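Local structure of oxidoreductase, iron/ascorbate family (Shewanella oneidensis, 3ON7) at residues B[87-92]-B[151-156]; B[42-47]-B[246-251]; B[93-98]-B[146-151]. The protein probably acts as an iron(II)-dependent oxygenase that uses 2-oxoglutarate and molecular oxygen, consistent with oxidation of L-arginine and formation of ethylene. All coordinates share one frame; numbering follows the deposited sequence. Where two conformers were deposited one is given.

Contact 1. Residues B[87-92]-B[151-156]; sequences KEYYHV and LLRILH
Six backbone hydrogen bonds join Glu88, Tyr90 and Val92 to His156, Ile154 and Leu152, each pair exchanging two, the pattern of antiparallel strands. The bond from Ile154 N to Tyr90 O, at 2.8 Å, is practically straight. Tyr89 with Leu155 and His91 with Arg153 form the non-hydrogen-bonded pairs between them.

Polar side chains add two bonds, one on each face of the sheet. On the face of Glu88, Tyr90 and Val92, His156 ND1 donates to the anti lone pair of Glu88 OE2 at 2.7 Å, with the carboxylate and the ring nearly coplanar. Glu88 OE1 pairs with Lys56 and His156 NE2 bonds Ser244, which should limit the rotation of both groups. On the other face Arg153 NE donates to His91 NE2 at 3.1 Å; the bond lies close to both planes although these are 68° apart.

The two strands are neighbours in the major sheet of the double-stranded beta-helix characteristic of 2-oxoglutarate oxygenases, 151-157 lying between 88-92 and 245-252.

Aromatic contacts occupy the face of Tyr89 and His91. Arg153 holds CG anti to its backbone N (chi1 -177°) and stays extended to NE, which brings NH2 over one face of the Tyr89 ring, the guanidinium tilted 57° to it, a cation-pi pair with Arg153 CZ 4.2 Å from the centroid. Arg153 NH2 and Tyr89 OH both bind Glu272 of the second subunit, the first as a salt bridge, so the acid probably balances the buried charge. Leu151 CD1 sits over a face of the His91 ring.

Apolar packing completes the pairing: on the opposite face the Val92 and Ile154 side chains cross, Val92 CG2 3.9 Å from Ile154 CD1.

Contact 2. Residues B[42-47]-B[246-251]; sequences RIYTEW and ISLPLF
Tyr44 lays one side of its ring on Ile246 and Leu248; its side chain slides past the isoleucine in the opposite direction and crosses the leucine at a slant. Ile246 offers its CG2 methyl to one face of the ring, a CH-pi contact 4.2 Å from the centroid and displaced toward the rim. The branch is put there by the first torsion of Ile246 (chi1 -69°), which sets CG2 anti to the backbone N. Ile246 CB adds a contact of 4.0 Å with Tyr44 CD2.

The CE1 side of the same ring meets Leu248, whose CD1 comes within 3.6 Å of Tyr44 CE1. That methyl also touches the CG2 branch of Ile43 at 3.8 Å, so one leucine tip is shared by two successive residues of the helix.

No direct hydrogen bond crosses between the segments; the polar link is made through two waters at the phenol. One water donates to Tyr44 OH and accepts from Leu248 N at 2.8 Å. The other accepts from Tyr44 OH near the ring plane and donates to Ile246 O at 2.6 Å. The hydroxyl thus both gives and takes a hydrogen bond, and the waters serve backbone groups on either side of Ser247, close to where the strand is interrupted.

The contact packs helix 37-51 on strand 245-252 of the major sheet of the double-stranded beta-helix, mainly through apolar groups. Helix 103-126 lies alongside, with Tyr109 on Ile43, while Ala186, in the loop after strand 180-184, touches Tyr44. Ile154 of the adjacent strand 151-157 packs on both Leu248 and Trp47, carrying the hydrophobic layer from this strand to the next beneath helix 37-51.

Contact 3. Residues B[93-98]-B[146-151]; sequences YPWGRI and NSHKTL
Two loops meet here in a mixed aromatic and polar contact, where Trp95 and Tyr93 of the segment leaving strand 88-92 pack on the segment leading into strand 151-157. Trp95 NE1 donates, 3.0 Å away, to a lone pair of His148 O in the carbonyl plane. The five-membered ring of Trp95 also forms an offset stack with the His148 imidazole, centroids 4.4 Å apart and planes at 26°. Tyr93 CB lies over the opposite indole face.

Residues 93-96 form a type I beta turn, closed by Gly96 N to Tyr93 O, just beyond the end of an antiparallel strand pair in the double-stranded beta-helix. With CG anti to the carbonyl carbon (chi1 -61°), the Tyr93 ring reaches Thr150 O through CD1 at 3.2 Å, and Leu151 CD1 touches its CZ at 3.7 Å. Its hydroxyl donates to a water that in turn donates to Lys149 O. Replacing Tyr93 with an alanine would probably leave that water without its phenol partner and open a gap beside Leu151.

His148 NE2 hydrogen-bonds His148 of the third subunit, and Lys149 forms a salt bridge with Glu64 of that subunit.

How the contacts relate
Contacts 1 and 3 follow one strand pair outward: residues 87-92 and 151-156 are paired by backbone bonds, whereas 93-98 and 146-151 are loops held by rings, a carbonyl and a water. Leu151 belongs to both, and Tyr90 OH bonds Arg97 O between them. Contact 2 joins the same sheet through the next strand, as Ser247 O and Phe251 N bond Leu155 N and Leu151 O. All three are largely buried, but contact 3 lies farthest from the chain's centre. Contact 2 is mostly apolar and touches no other subunit; contacts 1 and 3 carry charged and aromatic groups to the second subunit, and contact 3 also meets the third.

Contact 1. Residues B[87-92]-B[151-156]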
loop_
_atom_site.group_PDB
_atom_site.type_symbol
_atom_site.label_atom_id
_atom_site.label_comp_id
_atom_site.label_asym_id
_atom_site.label_seq_id
_atom_site.Cartn_x
_atom_site.Cartn_y
_atom_site.Cartn_z
ATOM N N LYS B 87 14.645 13.138 14.067
ATOM C CA LYS B 87 13.564 12.779 14.961
ATOM C C LYS B 87 13.224 11.294 14.856
ATOM O O LYS B 87 13.447 10.668 13.818
ATOM C CB LYS B 87 12.313 13.621 14.668
ATOM C CG LYS B 87 11.601 13.295 13.345
ATOM C CD LYS B 87 10.348 14.146 13.154
ATOM C CE LYS B 87 9.740 14.060 11.747
ATOM N NZ LYS B 87 10.697 14.431 10.650
ATOM N N GLU B 88 12.686 10.760 15.946
ATOM C CA GLU B 88 12.116 9.407 16.008
ATOM C C GLU B 88 10.716 9.616 16.595
ATOM O O GLU B 88 10.432 10.662 17.176
ATOM C CB GLU B 88 12.987 8.468 16.869
ATOM C CG GLU B 88 12.972 8.810 18.364
ATOM C CD GLU B 88 14.004 8.077 19.209
ATOM O OE1 GLU B 88 14.507 6.991 18.806
ATOM O OE2 GLU B 88 14.296 8.593 20.320
ATOM N N TYR B 89 9.809 8.678 16.395
ATOM C CA TYR B 89 8.458 8.908 16.857
ATOM C C TYR B 89 7.722 7.627 17.039
ATOM O O TYR B 89 8.197 6.572 16.628
ATOM C CB TYR B 89 7.692 9.859 15.910
ATOM C CG TYR B 89 7.748 9.498 14.440
ATOM C CD1 TYR B 89 8.769 9.968 13.621
ATOM C CD2 TYR B 89 6.761 8.714 13.860
ATOM C CE1 TYR B 89 8.822 9.639 12.256
ATOM C CE2 TYR B 89 6.797 8.402 12.498
ATOM C CZ TYR B 89 7.822 8.856 11.708
ATOM O OH TYR B 89 7.835 8.532 10.376
ATOM N N TYR B 90 6.569 7.738 17.686
ATOM C CA TYR B 90 5.692 6.623 17.949
ATOM C C TYR B 90 4.275 7.016 17.523
ATOM O O TYR B 90 3.768 8.087 17.900
ATOM C CB TYR B 90 5.702 6.299 19.439
ATOM C CG TYR B 90 5.203 4.934 19.762
ATOM C CD1 TYR B 90 3.857 4.602 19.590
ATOM C CD2 TYR B 90 6.062 3.953 20.219
ATOM C CE1 TYR B 90 3.401 3.329 19.869
ATOM C CE2 TYR B 90 5.607 2.678 20.471
ATOM C CZ TYR B 90 4.282 2.375 20.323
ATOM O OH TYR B 90 3.836 1.101 20.594
ATOM N N HIS B 91 3.625 6.126 16.772
ATOM C CA HIS B 91 2.239 6.333 16.330
ATOM C C HIS B 91 1.308 5.533 17.216
ATOM O O HIS B 91 1.322 4.281 17.218
ATOM C CB HIS B 91 2.087 5.895 14.884
ATOM C CG HIS B 91 2.490 6.932 13.891
ATOM N ND1 HIS B 91 2.141 6.853 12.560
ATOM C CD2 HIS B 91 3.164 8.097 14.039
ATOM C CE1 HIS B 91 2.581 7.933 11.933
ATOM N NE2 HIS B 91 3.221 8.692 12.803
ATOM N N VAL B 92 0.516 6.263 17.990
ATOM C CA VAL B 92 -0.432 5.663 18.913
ATOM C C VAL B 92 -1.846 5.709 18.329
ATOM O O VAL B 92 -2.342 6.789 17.977
ATOM C CB VAL B 92 -0.467 6.422 20.259
ATOM C CG1 VAL B 92 -1.589 5.860 21.165
ATOM C CG2 VAL B 92 0.886 6.385 20.956
ATOM N N LEU B 151 -5.022 9.896 14.787
ATOM C CA LEU B 151 -3.653 9.505 15.139
ATOM C C LEU B 151 -3.044 10.410 16.201
ATOM O O LEU B 151 -3.052 11.617 16.052
ATOM C CB LEU B 151 -2.770 9.561 13.877
ATOM C CG LEU B 151 -1.255 9.620 14.022
ATOM C CD1 LEU B 151 -0.764 8.322 14.608
ATOM C CD2 LEU B 151 -0.603 9.894 12.652
ATOM N N LEU B 152 -2.515 9.820 17.262
ATOM C CA LEU B 152 -1.716 10.543 18.259
ATOM C C LEU B 152 -0.260 10.155 17.993
ATOM O O LEU B 152 0.110 9.006 18.119
ATOM C CB LEU B 152 -2.176 10.183 19.676
ATOM C CG LEU B 152 -1.413 10.742 20.871
ATOM C CD1 LEU B 152 -1.198 12.229 20.756
ATOM C CD2 LEU B 152 -2.145 10.386 22.165
ATOM N N ARG B 153 0.517 11.125 17.541
ATOM C CA ARG B 153 1.870 10.973 17.056
ATOM C C ARG B 153 2.740 11.564 18.166
ATOM O O ARG B 153 2.569 12.718 18.546
ATOM C CB ARG B 153 1.959 11.770 15.747
ATOM C CG ARG B 153 3.244 11.732 14.971
ATOM C CD ARG B 153 3.091 12.274 13.507
ATOM N NE ARG B 153 4.091 11.630 12.653
ATOM C CZ ARG B 153 5.090 12.224 11.995
ATOM N NH1 ARG B 153 5.265 13.542 11.979
ATOM N NH2 ARG B 153 5.920 11.467 11.303
ATOM N N ILE B 154 3.621 10.755 18.747
ATOM C CA ILE B 154 4.520 11.233 19.796
ATOM C C ILE B 154 5.892 11.417 19.171
ATOM O O ILE B 154 6.530 10.437 18.792
ATOM C CB ILE B 154 4.545 10.252 20.975
ATOM C CG1 ILE B 154 3.107 10.011 21.434
ATOM C CG2 ILE B 154 5.459 10.771 22.157
ATOM C CD1 ILE B 154 2.939 9.183 22.661
ATOM N N LEU B 155 6.319 12.684 19.039
ATOM C CA LEU B 155 7.570 13.029 18.365
ATOM C C LEU B 155 8.688 13.255 19.370
ATOM O O LEU B 155 8.473 13.884 20.410
ATOM C CB LEU B 155 7.387 14.301 17.529
ATOM C CG LEU B 155 6.742 14.071 16.163
ATOM C CD1 LEU B 155 7.800 13.867 15.109
ATOM C CD2 LEU B 155 5.801 12.870 16.196
ATOM N N HIS B 156 9.883 12.740 19.056
ATOM C CA HIS B 156 11.068 12.982 19.867
ATOM C C HIS B 156 12.252 13.407 19.007
ATOM O O HIS B 156 12.708 12.644 18.171
ATOM C CB HIS B 156 11.463 11.765 20.686
ATOM C CG HIS B 156 12.745 11.952 21.450
ATOM N ND1 HIS B 156 13.802 11.071 21.368
ATOM C CD2 HIS B 156 13.139 12.933 22.299
ATOM C CE1 HIS B 156 14.787 11.496 22.146
ATOM N NE2 HIS B 156 14.406 12.624 22.722
#

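Contact 2. Residues B[42-47]-B[246-251]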
loop_
_atom_site.group_PDB
_atom_site.type_symbol
_atom_site.label_atom_id
_atom_site.label_comp_id
_atom_site.label_asym_id
_atom_site.label_seq_id
_atom_site.Cartn_x
_atom_site.Cartn_y
_atom_site.Cartn_z
ATOM N N ARG B 42 3.203 14.070 33.122
ATOM C CA ARG B 42 3.461 12.660 33.403
ATOM C C ARG B 42 3.770 11.927 32.076
ATOM O O ARG B 42 4.662 11.070 32.011
ATOM C CB ARG B 42 2.255 12.026 34.145
ATOM C CG ARG B 42 2.596 11.341 35.477
ATOM C CD ARG B 42 1.492 11.471 36.558
ATOM N NE ARG B 42 0.247 10.776 36.199
ATOM C CZ ARG B 42 -0.971 11.326 36.116
ATOM N NH1 ARG B 42 -1.176 12.614 36.386
ATOM N NH2 ARG B 42 -2.011 10.567 35.771
ATOM N N ILE B 43 3.032 12.287 31.029
ATOM C CA ILE B 43 3.217 11.733 29.698
ATOM C C ILE B 43 4.554 12.152 29.068
ATOM O O ILE B 43 5.266 11.298 28.533
ATOM C CB ILE B 43 2.001 12.073 28.793
ATOM C CG1 ILE B 43 0.827 11.153 29.161
ATOM C CG2 ILE B 43 2.303 11.908 27.313
ATOM C CD1 ILE B 43 -0.501 11.652 28.678
ATOM N N TYR B 44 4.905 13.433 29.144
ATOM C CA TYR B 44 6.201 13.896 28.653
ATOM C C TYR B 44 7.320 13.109 29.316
ATOM O O TYR B 44 8.253 12.634 28.647
ATOM C CB TYR B 44 6.418 15.376 28.966
ATOM C CG TYR B 44 5.999 16.331 27.879
ATOM C CD1 TYR B 44 4.680 16.409 27.464
ATOM C CD2 TYR B 44 6.913 17.184 27.290
ATOM C CE1 TYR B 44 4.283 17.313 26.485
ATOM C CE2 TYR B 44 6.522 18.081 26.301
ATOM C CZ TYR B 44 5.209 18.137 25.905
ATOM O OH TYR B 44 4.814 19.018 24.919
ATOM N N THR B 45 7.195 12.938 30.630
ATOM C CA THR B 45 8.216 12.268 31.415
ATOM C C THR B 45 8.387 10.815 31.017
ATOM O O THR B 45 9.500 10.383 30.764
ATOM C CB THR B 45 7.947 12.396 32.938
ATOM O OG1 THR B 45 8.040 13.778 33.312
ATOM C CG2 THR B 45 8.959 11.596 33.755
ATOM N N GLU B 46 7.308 10.050 30.948
ATOM C CA GLU B 46 7.478 8.619 30.727
ATOM C C GLU B 46 7.767 8.264 29.268
ATOM O O GLU B 46 8.382 7.227 28.996
ATOM C CB GLU B 46 6.334 7.787 31.335
ATOM C CG GLU B 46 4.938 8.072 30.839
ATOM C CD GLU B 46 3.861 7.380 31.674
ATOM O OE1 GLU B 46 4.183 6.836 32.755
ATOM O OE2 GLU B 46 2.687 7.372 31.237
ATOM N N TRP B 47 7.379 9.131 28.335
ATOM C CA TRP B 47 7.707 8.898 26.933
ATOM C C TRP B 47 9.135 9.305 26.644
ATOM O O TRP B 47 9.837 8.631 25.894
ATOM C CB TRP B 47 6.711 9.602 26.006
ATOM C CG TRP B 47 5.487 8.784 25.892
ATOM C CD1 TRP B 47 4.388 8.840 26.680
ATOM C CD2 TRP B 47 5.256 7.734 24.960
ATOM N NE1 TRP B 47 3.474 7.900 26.291
ATOM C CE2 TRP B 47 3.982 7.213 25.225
ATOM C CE3 TRP B 47 5.996 7.193 23.918
ATOM C CZ2 TRP B 47 3.434 6.186 24.482
ATOM C CZ3 TRP B 47 5.448 6.160 23.190
ATOM C CH2 TRP B 47 4.185 5.670 23.473
ATOM N N ILE B 246 10.073 16.699 23.213
ATOM C CA ILE B 246 8.945 15.783 23.053
ATOM C C ILE B 246 7.768 16.668 22.665
ATOM O O ILE B 246 7.657 17.792 23.160
ATOM C CB ILE B 246 8.637 15.043 24.372
ATOM C CG1 ILE B 246 9.772 14.060 24.702
ATOM C CG2 ILE B 246 7.282 14.331 24.321
ATOM C CD1 ILE B 246 9.738 12.754 23.929
ATOM N N SER B 247 6.940 16.194 21.739
ATOM C CA SER B 247 5.656 16.851 21.431
ATOM C C SER B 247 4.574 15.819 21.070
ATOM O O SER B 247 4.898 14.712 20.641
ATOM C CB SER B 247 5.817 17.885 20.326
ATOM O OG SER B 247 6.144 17.254 19.124
ATOM N N LEU B 248 3.303 16.192 21.257
ATOM C CA LEU B 248 2.185 15.241 21.223
ATOM C C LEU B 248 1.032 15.662 20.287
ATOM O O LEU B 248 -0.127 15.662 20.676
ATOM C CB LEU B 248 1.640 15.075 22.639
ATOM C CG LEU B 248 2.645 14.743 23.739
ATOM C CD1 LEU B 248 1.980 14.950 25.092
ATOM C CD2 LEU B 248 3.161 13.336 23.598
ATOM N N PRO B 249 1.332 16.006 19.036
ATOM C CA PRO B 249 0.214 16.446 18.200
ATOM C C PRO B 249 -0.809 15.325 18.032
ATOM O O PRO B 249 -0.404 14.185 17.836
ATOM C CB PRO B 249 0.881 16.751 16.851
ATOM C CG PRO B 249 2.053 15.844 16.822
ATOM C CD PRO B 249 2.563 15.822 18.258
ATOM N N LEU B 250 -2.099 15.644 18.133
ATOM C CA LEU B 250 -3.177 14.677 17.885
ATOM C C LEU B 250 -3.890 15.102 16.598
ATOM O O LEU B 250 -4.437 16.195 16.535
ATOM C CB LEU B 250 -4.180 14.645 19.030
ATOM C CG LEU B 250 -5.417 13.750 18.803
ATOM C CD1 LEU B 250 -4.982 12.253 18.796
ATOM C CD2 LEU B 250 -6.502 14.002 19.790
ATOM N N PHE B 251 -3.863 14.238 15.583
ATOM C CA PHE B 251 -4.475 14.530 14.276
ATOM C C PHE B 251 -5.867 13.914 14.195
ATOM O O PHE B 251 -6.011 12.688 14.097
ATOM C CB PHE B 251 -3.564 14.028 13.167
ATOM C CG PHE B 251 -2.209 14.707 13.160
ATOM C CD1 PHE B 251 -2.009 15.897 12.461
ATOM C CD2 PHE B 251 -1.158 14.188 13.895
ATOM C CE1 PHE B 251 -0.788 16.544 12.487
ATOM C CE2 PHE B 251 0.074 14.812 13.903
ATOM C CZ PHE B 251 0.263 15.996 13.211
HETATM O O HOH W 1 2.836 18.406 22.967
HETATM O O HOH W 2 6.660 20.173 23.411
#

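Contact 3. Residues B[93-98]-B[146-151]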
loop_
_atom_site.group_PDB
_atom_site.type_symbol
_atom_site.label_atom_id
_atom_site.label_comp_id
_atom_site.label_asym_id
_atom_site.label_seq_id
_atom_site.Cartn_x
_atom_site.Cartn_y
_atom_site.Cartn_z
ATOM N N TYR B 93 -2.484 4.539 18.277
ATOM C CA TYR B 93 -3.922 4.417 18.027
ATOM C C TYR B 93 -4.563 3.569 19.117
ATOM O O TYR B 93 -3.948 2.630 19.587
ATOM C CB TYR B 93 -4.191 3.694 16.691
ATOM C CG TYR B 93 -3.649 4.351 15.458
ATOM C CD1 TYR B 93 -4.399 5.290 14.755
ATOM C CD2 TYR B 93 -2.396 4.019 14.973
ATOM C CE1 TYR B 93 -3.908 5.893 13.622
ATOM C CE2 TYR B 93 -1.895 4.594 13.833
ATOM C CZ TYR B 93 -2.651 5.533 13.157
ATOM O OH TYR B 93 -2.143 6.112 12.027
ATOM N N PRO B 94 -5.825 3.853 19.486
ATOM C CA PRO B 94 -6.543 3.013 20.461
ATOM C C PRO B 94 -6.520 1.519 20.110
ATOM O O PRO B 94 -6.455 0.664 20.999
ATOM C CB PRO B 94 -7.978 3.528 20.363
ATOM C CG PRO B 94 -7.847 4.925 19.882
ATOM C CD PRO B 94 -6.654 4.968 19.006
ATOM N N TRP B 95 -6.565 1.229 18.814
ATOM C CA TRP B 95 -6.528 -0.132 18.298
ATOM C C TRP B 95 -5.122 -0.709 18.132
ATOM O O TRP B 95 -4.952 -1.907 17.884
ATOM C CB TRP B 95 -7.240 -0.198 16.941
ATOM C CG TRP B 95 -6.764 0.796 15.910
ATOM C CD1 TRP B 95 -7.364 1.967 15.588
ATOM C CD2 TRP B 95 -5.620 0.682 15.055
ATOM N NE1 TRP B 95 -6.679 2.594 14.582
ATOM C CE2 TRP B 95 -5.597 1.831 14.240
ATOM C CE3 TRP B 95 -4.619 -0.281 14.889
ATOM C CZ2 TRP B 95 -4.598 2.060 13.289
ATOM C CZ3 TRP B 95 -3.616 -0.052 13.946
ATOM C CH2 TRP B 95 -3.631 1.104 13.142
ATOM N N GLY B 96 -4.114 0.129 18.266
ATOM C CA GLY B 96 -2.777 -0.267 17.851
ATOM C C GLY B 96 -1.882 -0.710 18.990
ATOM O O GLY B 96 -2.312 -0.847 20.136
ATOM N N ARG B 97 -0.613 -0.917 18.665
ATOM C CA ARG B 97 0.332 -1.394 19.643
ATOM C C ARG B 97 0.802 -0.280 20.529
ATOM O O ARG B 97 1.232 0.757 20.056
ATOM C CB ARG B 97 1.539 -1.998 18.973
ATOM C CG ARG B 97 2.219 -2.930 19.925
ATOM C CD ARG B 97 3.366 -3.532 19.309
ATOM N NE ARG B 97 4.127 -4.318 20.240
ATOM C CZ ARG B 97 5.324 -4.809 19.948
ATOM N NH1 ARG B 97 5.861 -4.564 18.747
ATOM N NH2 ARG B 97 5.982 -5.542 20.849
ATOM N N ILE B 98 0.744 -0.524 21.830
ATOM C CA ILE B 98 1.188 0.432 22.839
ATOM C C ILE B 98 1.897 -0.362 23.948
ATOM O O ILE B 98 1.412 -1.403 24.354
ATOM C CB ILE B 98 -0.008 1.199 23.447
ATOM C CG1 ILE B 98 -0.895 1.772 22.335
ATOM C CG2 ILE B 98 0.493 2.322 24.338
ATOM C CD1 ILE B 98 -2.105 2.463 22.817
ATOM N N ASN B 146 -15.101 8.115 17.477
ATOM C CA ASN B 146 -14.600 6.747 17.261
ATOM C C ASN B 146 -14.004 6.557 15.887
ATOM O O ASN B 146 -14.204 5.535 15.255
ATOM C CB ASN B 146 -15.697 5.709 17.535
ATOM C CG ASN B 146 -16.087 5.660 19.011
ATOM O OD1 ASN B 146 -15.225 5.580 19.886
ATOM N ND2 ASN B 146 -17.378 5.721 19.289
ATOM N N SER B 147 -13.275 7.571 15.434
ATOM C CA SER B 147 -12.616 7.539 14.161
ATOM C C SER B 147 -11.396 6.652 14.233
ATOM O O SER B 147 -10.522 6.831 15.090
ATOM C CB SER B 147 -12.161 8.931 13.732
ATOM O OG SER B 147 -11.221 8.799 12.688
ATOM N N HIS B 148 -11.338 5.732 13.279
ATOM C CA HIS B 148 -10.273 4.747 13.147
ATOM C C HIS B 148 -8.939 5.393 12.773
ATOM O O HIS B 148 -7.860 4.944 13.207
ATOM C CB HIS B 148 -10.701 3.761 12.061
ATOM C CG HIS B 148 -9.741 2.648 11.828
ATOM N ND1 HIS B 148 -9.127 2.458 10.612
ATOM C CD2 HIS B 148 -9.307 1.649 12.635
ATOM C CE1 HIS B 148 -8.341 1.397 10.680
ATOM N NE2 HIS B 148 -8.431 0.887 11.894
ATOM N N LYS B 149 -9.013 6.453 11.969
ATOM C CA LYS B 149 -7.812 7.091 11.454
ATOM C C LYS B 149 -7.194 8.119 12.395
ATOM O O LYS B 149 -6.051 8.539 12.191
ATOM C CB LYS B 149 -8.090 7.729 10.089
ATOM C CG LYS B 149 -8.169 6.728 8.935
ATOM C CD LYS B 149 -6.875 6.684 8.114
ATOM C CE LYS B 149 -6.697 7.954 7.266
ATOM N NZ LYS B 149 -5.478 7.880 6.397
ATOM N N THR B 150 -7.911 8.557 13.412
ATOM C CA THR B 150 -7.361 9.610 14.265
ATOM C C THR B 150 -6.071 9.080 14.877
ATOM O O THR B 150 -6.046 7.948 15.371
ATOM C CB THR B 150 -8.357 10.100 15.335
ATOM O OG1 THR B 150 -9.287 10.980 14.705
ATOM C CG2 THR B 150 -7.640 10.865 16.499
ATOM N N LEU B 151 -5.022 9.896 14.787
ATOM C CA LEU B 151 -3.653 9.505 15.139
ATOM C C LEU B 151 -3.044 10.410 16.201
ATOM O O LEU B 151 -3.052 11.617 16.052
ATOM C CB LEU B 151 -2.770 9.561 13.877
ATOM C CG LEU B 151 -1.255 9.620 14.022
ATOM C CD1 LEU B 151 -0.764 8.322 14.608
ATOM C CD2 LEU B 151 -0.603 9.894 12.652
HETATM O O HOH W 3 -3.850 7.525 10.734
#